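Local coordinates for receptor-like protein kinase ANXUR1 (Arabidopsis thaliana, PDB 6FIG), which probably acts as a cell-surface receptor kinase in plant reproduction, its ectodomain built from two tandem malectin-like domains, at residues K20-D25 with T49-T54; A168-V171 with T177-A180; S201-S204 with T210-N213; W270-D275 with L367-M372; F286-L291 with N295-N300. All blocks are in the same frame, centred on the assembly; numbering follows the deposited sequence.

Contact 1 (K20-D25 with T49-T54). With CA (calcium ion), chain I; EDO (1,2-ethanediol), chain J.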
# COMPACT_ATOMS: atom_id res chain seq x y z
N LYS A 20 -0.46 8.14 6.20
CA LYS A 20 -1.68 7.55 5.69
C LYS A 20 -2.49 8.64 5.01
O LYS A 20 -2.64 9.73 5.57
CB LYS A 20 -2.50 6.95 6.83
CG LYS A 20 -3.79 6.27 6.41
CD LYS A 20 -4.52 5.68 7.62
CE LYS A 20 -3.93 4.35 8.05
NZ LYS A 20 -4.47 3.18 7.32
N LYS A 21 -2.98 8.36 3.80
CA LYS A 21 -3.79 9.31 3.05
C LYS A 21 -5.25 9.13 3.43
O LYS A 21 -5.75 8.01 3.52
CB LYS A 21 -3.62 9.13 1.54
CG LYS A 21 -2.27 9.59 1.02
CD LYS A 21 -2.15 9.41 -0.49
CE LYS A 21 -0.73 9.09 -0.91
NZ LYS A 21 -0.26 7.78 -0.39
N TRP A 22 -5.93 10.25 3.67
CA TRP A 22 -7.35 10.25 4.01
C TRP A 22 -8.11 11.13 3.02
O TRP A 22 -7.55 12.06 2.43
CB TRP A 22 -7.57 10.81 5.41
CG TRP A 22 -6.97 10.03 6.53
CD1 TRP A 22 -5.67 10.00 6.91
CD2 TRP A 22 -7.67 9.17 7.44
NE1 TRP A 22 -5.51 9.19 8.01
CE2 TRP A 22 -6.72 8.66 8.35
CE3 TRP A 22 -9.00 8.77 7.56
CZ2 TRP A 22 -7.06 7.77 9.38
CZ3 TRP A 22 -9.34 7.89 8.59
CH2 TRP A 22 -8.37 7.39 9.47
N GLU A 23 -9.39 10.81 2.84
CA GLU A 23 -10.27 11.58 1.96
C GLU A 23 -11.59 11.89 2.66
O GLU A 23 -11.92 11.26 3.66
CB GLU A 23 -10.53 10.82 0.65
CG GLU A 23 -11.38 9.55 0.79
CD GLU A 23 -11.62 8.89 -0.55
OE1 GLU A 23 -12.22 9.51 -1.43
OE2 GLU A 23 -11.20 7.74 -0.73
N PRO A 24 -12.35 12.87 2.13
CA PRO A 24 -13.66 13.14 2.70
C PRO A 24 -14.61 11.95 2.64
O PRO A 24 -14.54 11.13 1.71
CB PRO A 24 -14.20 14.27 1.83
CG PRO A 24 -12.98 14.97 1.33
CD PRO A 24 -12.01 13.85 1.07
N ASP A 25 -15.51 11.87 3.62
CA ASP A 25 -16.48 10.79 3.70
C ASP A 25 -17.73 11.01 2.85
O ASP A 25 -18.54 10.10 2.70
CB ASP A 25 -16.88 10.53 5.15
CG ASP A 25 -17.65 11.68 5.78
OD1 ASP A 25 -17.46 12.85 5.38
OD2 ASP A 25 -18.44 11.43 6.71
N THR A 49 -3.77 15.90 13.65
CA THR A 49 -5.14 16.45 13.57
C THR A 49 -6.02 15.60 12.63
O THR A 49 -7.22 15.84 12.55
CB THR A 49 -5.17 17.92 13.10
OG1 THR A 49 -4.68 18.01 11.76
CG2 THR A 49 -4.35 18.84 14.02
N VAL A 50 -5.42 14.63 11.91
CA VAL A 50 -6.11 13.81 10.91
C VAL A 50 -6.24 12.38 11.45
O VAL A 50 -5.21 11.78 11.78
CB VAL A 50 -5.29 13.78 9.60
CG1 VAL A 50 -5.94 12.88 8.56
CG2 VAL A 50 -5.07 15.19 9.05
N PRO A 51 -7.44 11.79 11.58
CA PRO A 51 -8.74 12.35 11.23
C PRO A 51 -9.44 13.05 12.41
O PRO A 51 -10.57 13.52 12.25
CB PRO A 51 -9.53 11.08 10.88
CG PRO A 51 -9.03 10.08 11.85
CD PRO A 51 -7.55 10.36 11.97
N TYR A 52 -8.77 13.13 13.55
CA TYR A 52 -9.42 13.38 14.84
C TYR A 52 -10.09 14.75 15.04
O TYR A 52 -11.07 14.82 15.77
CB TYR A 52 -8.45 13.12 15.99
CG TYR A 52 -7.92 11.71 16.01
CD1 TYR A 52 -8.73 10.65 16.41
CD2 TYR A 52 -6.60 11.43 15.63
CE1 TYR A 52 -8.25 9.35 16.44
CE2 TYR A 52 -6.12 10.13 15.65
CZ TYR A 52 -6.94 9.10 16.06
OH TYR A 52 -6.48 7.81 16.06
N MET A 53 -9.57 15.83 14.43
CA MET A 53 -10.09 17.17 14.71
C MET A 53 -11.35 17.52 13.95
O MET A 53 -11.93 18.57 14.18
CB MET A 53 -9.01 18.24 14.47
CG MET A 53 -7.91 18.20 15.52
SD MET A 53 -8.49 18.60 17.19
CE MET A 53 -8.71 20.37 17.08
N THR A 54 -11.80 16.64 13.05
CA THR A 54 -13.00 16.87 12.28
C THR A 54 -13.93 15.71 12.49
O THR A 54 -13.49 14.57 12.57
CB THR A 54 -12.66 16.99 10.79
OG1 THR A 54 -11.76 15.92 10.43
CG2 THR A 54 -12.01 18.33 10.53
CA CA I . -12.41 13.62 10.63
C1 EDO J . -7.40 7.64 0.27
O1 EDO J . -7.61 8.47 1.41
C2 EDO J . -8.11 6.33 0.56
O2 EDO J . -9.47 6.57 0.93
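The calcium-binding turn of a malectin-like domain packs here on a strand tryptophan: the ring of W22, on strand 21-24, receives V50 and P51 of the loop leading into strand 54-58. Both come over the same ring face. V50 CG1 lies 3.7 Å from the centroid of the five-membered ring of W22, 27° off its normal, and P51 CG lies 4.0 Å from the centroid of the six-membered ring, 24° off, so two CH-pi contacts divide the indole between them. The methyl is nearest at W22 CD1, 3.3 Å from V50 CG1. It is brought there by a first torsion that sets CG1 of V50 opposite the backbone N (chi1 178°). No hydrogen bond links the segments.

P51 follows a cis peptide bond and opens a type I beta turn that ends at T54. The turn brings three oxygens to the calcium ion: P51 O at 2.5 Å, and T54 O and OG1, the latter two making T54 a bidentate ligand. S7 OG, C8 O and N154 O complete the protein ligands, so the proline that rests on the indole also binds metal through its carbonyl. On strand 21-24, E23 holds a 1,2-ethanediol molecule, probably from the crystallisation liquor, whose O2 donates to E23 OE2 at 2.7 Å.

Contact 2 (A168-V171 with T177-A180)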
# COMPACT_ATOMS: atom_id res chain seq x y z
N ALA A 168 -9.09 -22.12 17.04
CA ALA A 168 -8.35 -21.81 18.26
C ALA A 168 -8.60 -22.91 19.27
O ALA A 168 -9.73 -23.41 19.36
CB ALA A 168 -8.81 -20.48 18.82
N ALA A 169 -7.55 -23.30 19.98
CA ALA A 169 -7.63 -24.37 20.97
C ALA A 169 -8.30 -23.84 22.23
O ALA A 169 -7.84 -22.86 22.79
CB ALA A 169 -6.21 -24.86 21.30
N LEU A 170 -9.37 -24.49 22.67
CA LEU A 170 -10.05 -24.06 23.89
C LEU A 170 -9.19 -24.40 25.09
O LEU A 170 -8.82 -25.56 25.28
CB LEU A 170 -11.45 -24.67 24.02
CG LEU A 170 -12.54 -23.85 23.31
CD1 LEU A 170 -13.75 -24.72 22.99
CD2 LEU A 170 -12.96 -22.64 24.14
N VAL A 171 -8.88 -23.37 25.86
CA VAL A 171 -8.01 -23.45 27.02
C VAL A 171 -8.60 -24.40 28.06
O VAL A 171 -9.82 -24.44 28.26
CB VAL A 171 -7.80 -22.05 27.63
CG1 VAL A 171 -7.11 -22.13 28.99
CG2 VAL A 171 -7.00 -21.18 26.68
N THR A 177 -11.99 -27.19 19.91
CA THR A 177 -11.63 -25.93 19.26
C THR A 177 -12.83 -25.04 19.05
O THR A 177 -13.98 -25.48 19.07
CB THR A 177 -10.95 -26.12 17.90
OG1 THR A 177 -11.85 -26.79 17.01
CG2 THR A 177 -9.66 -26.91 18.06
N MET A 178 -12.49 -23.77 18.88
CA MET A 178 -13.45 -22.73 18.50
C MET A 178 -13.10 -22.36 17.07
O MET A 178 -11.94 -22.15 16.75
CB MET A 178 -13.30 -21.45 19.34
CG MET A 178 -13.86 -21.48 20.75
SD MET A 178 -15.59 -21.92 20.94
CE MET A 178 -16.44 -20.48 20.31
N ASP A 179 -14.11 -22.28 16.20
CA ASP A 179 -13.89 -21.90 14.79
C ASP A 179 -14.06 -20.40 14.56
O ASP A 179 -15.15 -19.89 14.73
CB ASP A 179 -14.84 -22.67 13.89
CG ASP A 179 -14.45 -22.58 12.43
OD1 ASP A 179 -13.43 -21.95 12.11
OD2 ASP A 179 -15.18 -23.19 11.62
N ALA A 180 -12.99 -19.71 14.17
CA ALA A 180 -13.04 -18.27 13.90
C ALA A 180 -13.05 -17.95 12.41
O ALA A 180 -13.16 -16.76 12.06
CB ALA A 180 -11.88 -17.56 14.57
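T177 opens the returning strand of a beta hairpin, and it faces A169 as a non-hydrogen-bonded antiparallel pair with CA atoms 4.6 Å apart. Its CA approaches A168 O at 3.2 Å, a CA-H...O contact, and its CB and CG2 lie beside that same oxygen.

M178 follows as the hydrogen-bonded partner of A168. M178 N donates to A168 O at 2.8 Å, and A168 N donates back to M178 O at 2.9 Å; angles of 167° and 154° at the hydrogens show that the first bond is the straighter. In one of the two conformers of M178, the first torsion sets CG beside the backbone N and against the isobutyl end of L170, with M178 CG 3.7 Å from L170 CD2. The two chains cross at a slant.

Beyond this pair, D179 OD1 accepts a bond from K181 N, while A180 lies against F165 and I281. The N-to-C directions of strands 168-170 and 177-179 differ by 139°, antiparallel but well splayed. Strand 167-170 pairs in parallel with strand 327-336, and the side chains of A168 and M178 lie on that strand and on strand 278-287.

Contact 3 (S201-S204 with T210-N213); sequences SQDS and TWYN
A buried polar contact between two side chains, D203 and W211, ties the loop after strand 185-192 to the chain entering the short strand 212-213. The indole N-H of W211 donates to the carboxylate of D203, with W211 NE1 2.9 Å from D203 OD1 and an angle of 167° at the hydrogen. On the tryptophan side the geometry is regular, since OD1 lies near the ring plane, at the edge that carries the N-H. On the aspartate side it is tilted: the donor stands well above the carboxylate plane, and the carboxylate and indole planes are 60° apart. The two side chains cross at about a right angle. D203 reaches its partner with CG opposite the backbone N (chi1 -173°), directing the carboxylate across to the tryptophan.

Within the malectin-like fold, this loop and the short strand follow strand 185-192, which pairs in parallel with strand 212-213. Backbone bonds of Y212 to R190 and N192 join the segment to that strand, and W211 bonds through its backbone to I198.

The carboxylate has a second partner. D203 OD2 forms a salt bridge with R209 NE, so the carboxylate serves both an arginine and the indole N-H. The positive charge would probably favour the ionised form of the acid, and the bonds at both oxygens should limit its rotation. W211 also packs on A245 and P246, and D203 touches P246.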
# COMPACT_ATOMS: atom_id res chain seq x y z
N SER A 201 2.35 2.15 9.18
CA SER A 201 3.15 2.24 7.96
C SER A 201 4.18 1.11 7.81
O SER A 201 4.68 0.87 6.72
CB SER A 201 3.85 3.60 7.89
OG SER A 201 4.77 3.72 8.97
N GLN A 202 4.55 0.46 8.90
CA GLN A 202 5.52 -0.63 8.87
C GLN A 202 4.87 -2.02 8.98
O GLN A 202 5.56 -3.03 8.98
CB GLN A 202 6.55 -0.43 9.98
CG GLN A 202 7.50 0.72 9.67
CD GLN A 202 8.44 0.39 8.53
OE1 GLN A 202 8.98 -0.73 8.45
NE2 GLN A 202 8.65 1.34 7.64
N ASP A 203 3.55 -2.06 9.05
CA ASP A 203 2.83 -3.33 9.18
C ASP A 203 2.89 -4.12 7.89
O ASP A 203 3.00 -3.52 6.81
CB ASP A 203 1.37 -3.06 9.53
CG ASP A 203 0.60 -4.31 9.85
OD1 ASP A 203 1.21 -5.28 10.40
OD2 ASP A 203 -0.62 -4.34 9.62
N SER A 204 2.81 -5.45 7.99
CA SER A 204 2.79 -6.32 6.82
C SER A 204 1.38 -6.44 6.25
O SER A 204 0.42 -5.95 6.84
CB SER A 204 3.32 -7.70 7.17
OG SER A 204 2.55 -8.27 8.20
N THR A 210 -1.31 -1.17 14.01
CA THR A 210 -0.30 -0.70 14.94
C THR A 210 -0.03 -1.81 15.96
O THR A 210 -0.96 -2.37 16.50
CB THR A 210 -0.76 0.57 15.64
OG1 THR A 210 -1.04 1.55 14.64
CG2 THR A 210 0.31 1.12 16.55
N TRP A 211 1.24 -2.10 16.21
CA TRP A 211 1.62 -3.11 17.22
C TRP A 211 2.28 -2.35 18.38
O TRP A 211 3.30 -1.71 18.20
CB TRP A 211 2.56 -4.15 16.64
CG TRP A 211 2.03 -4.87 15.44
CD1 TRP A 211 1.90 -4.37 14.16
CD2 TRP A 211 1.53 -6.22 15.40
NE1 TRP A 211 1.37 -5.35 13.34
CE2 TRP A 211 1.14 -6.48 14.07
CE3 TRP A 211 1.42 -7.24 16.36
CZ2 TRP A 211 0.61 -7.70 13.69
CZ3 TRP A 211 0.91 -8.45 15.97
CH2 TRP A 211 0.51 -8.67 14.65
N TYR A 212 1.69 -2.41 19.57
CA TYR A 212 2.14 -1.58 20.69
C TYR A 212 3.06 -2.34 21.63
O TYR A 212 2.90 -3.55 21.84
CB TYR A 212 0.93 -1.10 21.48
CG TYR A 212 0.00 -0.21 20.69
CD1 TYR A 212 0.20 1.15 20.65
CD2 TYR A 212 -1.07 -0.75 19.97
CE1 TYR A 212 -0.67 1.97 19.93
CE2 TYR A 212 -1.94 0.05 19.25
CZ TYR A 212 -1.73 1.41 19.23
OH TYR A 212 -2.59 2.20 18.51
N ASN A 213 3.99 -1.62 22.23
CA ASN A 213 4.83 -2.22 23.25
C ASN A 213 3.97 -2.81 24.38
O ASN A 213 2.93 -2.26 24.74
CB ASN A 213 5.84 -1.22 23.79
CG ASN A 213 6.68 -1.81 24.92
OD1 ASN A 213 6.40 -1.55 26.07
ND2 ASN A 213 7.67 -2.63 24.58

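Contact 4 (W270-D275 with L367-M372)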
# COMPACT_ATOMS: atom_id res chain seq x y z
N TRP A 270 0.85 -11.07 32.06
CA TRP A 270 0.17 -9.94 31.40
C TRP A 270 -1.30 -9.95 31.82
O TRP A 270 -1.89 -11.02 31.98
CB TRP A 270 0.24 -10.04 29.89
CG TRP A 270 1.59 -9.96 29.24
CD1 TRP A 270 2.16 -8.86 28.68
CD2 TRP A 270 2.53 -11.04 29.07
NE1 TRP A 270 3.40 -9.17 28.16
CE2 TRP A 270 3.65 -10.50 28.38
CE3 TRP A 270 2.54 -12.39 29.42
CZ2 TRP A 270 4.75 -11.27 28.03
CZ3 TRP A 270 3.62 -13.16 29.05
CH2 TRP A 270 4.72 -12.60 28.38
N MET A 271 -1.89 -8.77 32.00
CA MET A 271 -3.31 -8.67 32.32
C MET A 271 -3.99 -7.63 31.43
O MET A 271 -3.43 -6.57 31.17
CB MET A 271 -3.51 -8.30 33.78
CG MET A 271 -4.93 -8.51 34.29
SD MET A 271 -5.16 -8.15 36.05
CE MET A 271 -3.76 -9.05 36.74
N PHE A 272 -5.22 -7.96 31.02
CA PHE A 272 -6.00 -7.17 30.07
C PHE A 272 -7.42 -7.00 30.56
O PHE A 272 -8.04 -7.97 31.02
CB PHE A 272 -6.02 -7.88 28.73
CG PHE A 272 -4.67 -8.09 28.16
CD1 PHE A 272 -4.02 -7.06 27.50
CD2 PHE A 272 -3.99 -9.29 28.39
CE1 PHE A 272 -2.75 -7.23 27.00
CE2 PHE A 272 -2.71 -9.47 27.91
CZ PHE A 272 -2.08 -8.44 27.21
N GLN A 273 -7.93 -5.76 30.46
CA GLN A 273 -9.32 -5.46 30.74
C GLN A 273 -10.14 -5.71 29.48
O GLN A 273 -9.85 -5.16 28.43
CB GLN A 273 -9.46 -4.00 31.19
CG GLN A 273 -8.68 -3.68 32.46
CD GLN A 273 -9.17 -4.45 33.67
OE1 GLN A 273 -10.38 -4.68 33.84
NE2 GLN A 273 -8.25 -4.84 34.55
N ILE A 274 -11.15 -6.57 29.60
CA ILE A 274 -12.02 -6.92 28.46
C ILE A 274 -13.51 -6.89 28.89
O ILE A 274 -13.83 -6.42 29.98
CB ILE A 274 -11.59 -8.27 27.84
CG1 ILE A 274 -11.41 -9.38 28.89
CG2 ILE A 274 -10.28 -8.11 27.05
CD1 ILE A 274 -12.64 -9.79 29.66
N ASP A 275 -14.40 -7.34 28.01
CA ASP A 275 -15.84 -7.38 28.29
C ASP A 275 -16.27 -8.80 28.61
O ASP A 275 -15.92 -9.74 27.91
CB ASP A 275 -16.62 -6.89 27.06
CG ASP A 275 -16.26 -5.46 26.66
OD1 ASP A 275 -15.99 -4.62 27.56
OD2 ASP A 275 -16.32 -5.16 25.43
N LEU A 367 1.58 -10.56 20.66
CA LEU A 367 0.31 -10.99 21.23
C LEU A 367 -0.84 -10.21 20.66
O LEU A 367 -0.82 -8.99 20.71
CB LEU A 367 0.32 -10.82 22.75
CG LEU A 367 -0.93 -11.25 23.53
CD1 LEU A 367 -1.29 -12.73 23.35
CD2 LEU A 367 -0.73 -10.92 24.99
N GLU A 368 -1.86 -10.91 20.20
CA GLU A 368 -3.11 -10.27 19.81
C GLU A 368 -4.24 -10.91 20.57
O GLU A 368 -4.24 -12.13 20.81
CB GLU A 368 -3.34 -10.41 18.33
CG GLU A 368 -2.29 -9.71 17.50
CD GLU A 368 -2.42 -10.05 16.04
OE1 GLU A 368 -2.03 -11.16 15.64
OE2 GLU A 368 -3.01 -9.23 15.26
N ILE A 369 -5.23 -10.10 20.95
CA ILE A 369 -6.42 -10.59 21.63
C ILE A 369 -7.63 -10.14 20.82
O ILE A 369 -7.76 -8.94 20.57
CB ILE A 369 -6.50 -10.09 23.07
CG1 ILE A 369 -5.24 -10.55 23.84
CG2 ILE A 369 -7.79 -10.58 23.72
CD1 ILE A 369 -5.17 -10.11 25.26
N PHE A 370 -8.45 -11.10 20.42
CA PHE A 370 -9.68 -10.83 19.64
C PHE A 370 -10.93 -11.29 20.39
O PHE A 370 -10.95 -12.36 20.97
CB PHE A 370 -9.63 -11.58 18.33
CG PHE A 370 -8.45 -11.24 17.49
CD1 PHE A 370 -8.43 -10.08 16.72
CD2 PHE A 370 -7.34 -12.07 17.47
CE1 PHE A 370 -7.31 -9.77 15.96
CE2 PHE A 370 -6.23 -11.75 16.71
CZ PHE A 370 -6.22 -10.61 15.97
N LYS A 371 -11.97 -10.46 20.37
CA LYS A 371 -13.30 -10.85 20.83
C LYS A 371 -14.07 -11.50 19.70
O LYS A 371 -14.15 -10.91 18.63
CB LYS A 371 -14.06 -9.61 21.27
CG LYS A 371 -15.44 -9.85 21.84
CD LYS A 371 -16.22 -8.54 21.93
CE LYS A 371 -15.70 -7.63 23.02
NZ LYS A 371 -16.35 -6.31 22.91
N MET A 372 -14.66 -12.65 19.93
CA MET A 372 -15.53 -13.28 18.95
C MET A 372 -16.96 -12.79 19.14
O MET A 372 -17.40 -12.57 20.28
CB MET A 372 -15.52 -14.80 19.12
CG MET A 372 -14.15 -15.41 18.97
SD MET A 372 -14.22 -17.20 18.97
CE MET A 372 -15.02 -17.53 17.41
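Two layers of a malectin-like beta-sandwich face each other here, strand 268-273 from one sheet and strand 363-372 from another. The evidence is the spacing: the closest CA atoms are 8.6 Å (D275 to K371) and 9.1 Å (F272 to I369) apart, too far for backbone pairing, and side chains make the contact. The touching parts run in nearly the same direction, 9° apart.

In the apolar part, I369 places its terminal methyl over one face of the F272 ring. I369 CD1 sits 3.5 Å from the ring centroid, 16° off the normal, a CH-pi contact, with the closest carbon pair F272 CD2 to I369 CD1 at 3.4 Å. The extended chi2 of I369 (179°) carries CD1 out to the ring. L367 and F272 approach each other from opposite directions, and L367 CD2 meets the far end of the phenyl obliquely, 3.6 Å from F272 CZ.

The polar part lies farther along both segments, where K371 NZ donates to D275 OD2 at 2.8 Å in a salt bridge. D275 OD2 accepts through its anti lone pair, directed away from OD1. K371 NZ also bonds to Q186 OE1 and L378 O, so three acceptors hold the buried ammonium, and the lysine makes a cation-pi contact with F278.

Around the apolar pair, F272 meets the rings of F189 and Y217. Strand 268-273 is bonded to strand 344-351, through W270 with L347 and F272 with I345; strand 363-372 lies between strands 185-192 and 278-287, where L367 bonds to L191 and packs on L284.

Contact 5 (F286-L291 with N295-N300); sequences FCEFQL and NQKVFN
E288 and K297 form the salt bridge between F286-L291 and N295-N300: K297 NZ donates to E288 OE1 at 2.9 Å, and E288 OE1 accepts through its syn lone pair, on the side of the other oxygen. The second carboxylate oxygen turns back to its own segment: E288 OE2 accepts from Q290 N at 3.0 Å through its anti lone pair, and from L291 N at 2.9 Å, the latter donor standing 47° out of the carboxylate plane. Three donors thus grip one carboxylate and limit its rotation. E288 reaches them through a bend at chi2 (58°) that folds the acid back toward the backbone N atoms of Q290 and L291. K297 NZ has a further partner in S363 OG.

Van der Waals packing is centred on L291. Its CD1 meets K297 CB at 3.6 Å, the two side chains crossing at about a right angle, and L291 CB also lies beside a polar atom, 3.3 Å from Q296 OE1. That amide oxygen is engaged elsewhere, accepting from the backbone N atoms of S292 and K293, and Q296 NE2 bonds to E358 OE2.

The aromatic contact pairs F286 with F299, whose side chains come from opposite directions. F286 CE1 lies 3.8 Å from F299 CZ, at the edge of the F299 ring and near its plane.

Strand 278-287 delivers F286, which packs on I317 of helix 317-321 and on L364 of strand 363-372. Strand 299-303, into which the second segment leads, pairs in the other sheet with strand 344-351, so this connection passes between two sheets.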
# COMPACT_ATOMS: atom_id res chain seq x y z
N PHE A 286 5.48 -16.37 18.18
CA PHE A 286 6.79 -16.85 18.64
C PHE A 286 7.80 -16.89 17.52
O PHE A 286 7.46 -17.19 16.39
CB PHE A 286 6.69 -18.26 19.20
CG PHE A 286 5.77 -18.42 20.36
CD1 PHE A 286 6.18 -18.09 21.66
CD2 PHE A 286 4.50 -19.00 20.19
CE1 PHE A 286 5.33 -18.30 22.74
CE2 PHE A 286 3.66 -19.20 21.27
CZ PHE A 286 4.08 -18.87 22.54
N CYS A 287 9.07 -16.67 17.85
CA CYS A 287 10.15 -16.91 16.92
C CYS A 287 11.41 -16.99 17.78
O CYS A 287 11.71 -16.06 18.53
CB CYS A 287 10.29 -15.79 15.88
SG CYS A 287 11.63 -16.05 14.68
N GLU A 288 12.09 -18.11 17.68
CA GLU A 288 13.31 -18.32 18.45
C GLU A 288 14.47 -17.74 17.66
O GLU A 288 14.78 -18.24 16.59
CB GLU A 288 13.56 -19.80 18.72
CG GLU A 288 14.84 -20.11 19.52
CD GLU A 288 14.84 -19.41 20.84
OE1 GLU A 288 13.98 -19.75 21.67
OE2 GLU A 288 15.66 -18.49 21.05
N PHE A 289 15.10 -16.70 18.18
CA PHE A 289 16.24 -16.09 17.50
C PHE A 289 17.57 -16.16 18.26
O PHE A 289 18.58 -15.64 17.79
CB PHE A 289 15.92 -14.65 17.04
CG PHE A 289 15.47 -13.73 18.14
CD1 PHE A 289 14.15 -13.31 18.21
CD2 PHE A 289 16.38 -13.26 19.10
CE1 PHE A 289 13.72 -12.45 19.21
CE2 PHE A 289 15.95 -12.41 20.11
CZ PHE A 289 14.62 -12.00 20.16
N GLN A 290 17.58 -16.84 19.40
CA GLN A 290 18.84 -17.05 20.15
C GLN A 290 19.29 -18.49 20.17
O GLN A 290 20.44 -18.80 19.86
CB GLN A 290 18.68 -16.52 21.56
CG GLN A 290 18.48 -15.02 21.59
CD GLN A 290 18.64 -14.44 22.97
OE1 GLN A 290 17.98 -14.88 23.92
NE2 GLN A 290 19.49 -13.43 23.09
N LEU A 291 18.39 -19.37 20.57
CA LEU A 291 18.65 -20.79 20.71
C LEU A 291 18.47 -21.49 19.38
O LEU A 291 18.00 -20.89 18.41
CB LEU A 291 17.72 -21.39 21.76
CG LEU A 291 17.82 -20.72 23.13
CD1 LEU A 291 16.67 -21.15 24.03
CD2 LEU A 291 19.17 -21.05 23.75
N ASN A 295 14.23 -28.58 23.08
CA ASN A 295 14.48 -28.87 24.50
C ASN A 295 15.57 -28.00 25.12
O ASN A 295 16.18 -28.38 26.13
CB ASN A 295 14.77 -30.35 24.75
CG ASN A 295 14.38 -30.78 26.16
OD1 ASN A 295 13.44 -30.25 26.72
ND2 ASN A 295 15.12 -31.75 26.72
N GLN A 296 15.78 -26.82 24.56
CA GLN A 296 16.59 -25.82 25.18
C GLN A 296 15.78 -24.91 26.07
O GLN A 296 16.20 -24.60 27.16
CB GLN A 296 17.38 -25.03 24.15
CG GLN A 296 18.52 -25.84 23.55
CD GLN A 296 19.43 -24.99 22.70
OE1 GLN A 296 18.98 -24.48 21.68
NE2 GLN A 296 20.70 -24.84 23.10
N LYS A 297 14.62 -24.46 25.57
CA LYS A 297 13.70 -23.61 26.34
C LYS A 297 12.30 -24.19 26.19
O LYS A 297 11.81 -24.34 25.07
CB LYS A 297 13.75 -22.18 25.85
CG LYS A 297 12.73 -21.25 26.50
CD LYS A 297 12.94 -19.80 26.07
CE LYS A 297 12.66 -19.59 24.59
NZ LYS A 297 13.29 -18.35 24.10
N VAL A 298 11.71 -24.51 27.33
CA VAL A 298 10.46 -25.25 27.39
C VAL A 298 9.66 -24.65 28.53
O VAL A 298 10.17 -24.52 29.64
CB VAL A 298 10.74 -26.75 27.61
CG1 VAL A 298 9.48 -27.55 27.65
CG2 VAL A 298 11.67 -27.29 26.53
N PHE A 299 8.41 -24.27 28.25
CA PHE A 299 7.67 -23.46 29.21
C PHE A 299 6.19 -23.72 29.22
O PHE A 299 5.60 -24.11 28.19
CB PHE A 299 7.97 -21.96 29.03
CG PHE A 299 7.76 -21.44 27.64
CD1 PHE A 299 8.73 -21.58 26.67
CD2 PHE A 299 6.62 -20.68 27.34
CE1 PHE A 299 8.55 -21.05 25.40
CE2 PHE A 299 6.45 -20.15 26.08
CZ PHE A 299 7.43 -20.34 25.11
N ASN A 300 5.59 -23.47 30.38
CA ASN A 300 4.16 -23.62 30.58
C ASN A 300 3.48 -22.30 30.29
O ASN A 300 4.05 -21.24 30.55
CB ASN A 300 3.86 -24.05 32.01
CG ASN A 300 4.43 -25.42 32.34
OD1 ASN A 300 4.42 -26.34 31.51
ND2 ASN A 300 4.96 -25.55 33.54

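How the contacts relate
Contacts 1 and 5 lie on opposite sides of the chain's centre, 43 Å apart between their own centres; the centre of contact 4 is about 8 Å from that of the chain. Contact 1 alone includes calcium ligands; the side chains of W211 (contact 3) and L367 (contact 4) come within about 8 and 9 Å of a bound calcium ion. Two direct touches centre on contact 4: M372 CE reaches D179 O of contact 2 at 3.6 Å, and W211 CH2 of contact 3 meets E368 CD at 3.5 Å. Contact 5 is nested between the segments of contact 4, about 7 Å away at nearest atoms, and their strands 278-287 and 363-372 are sheet neighbours.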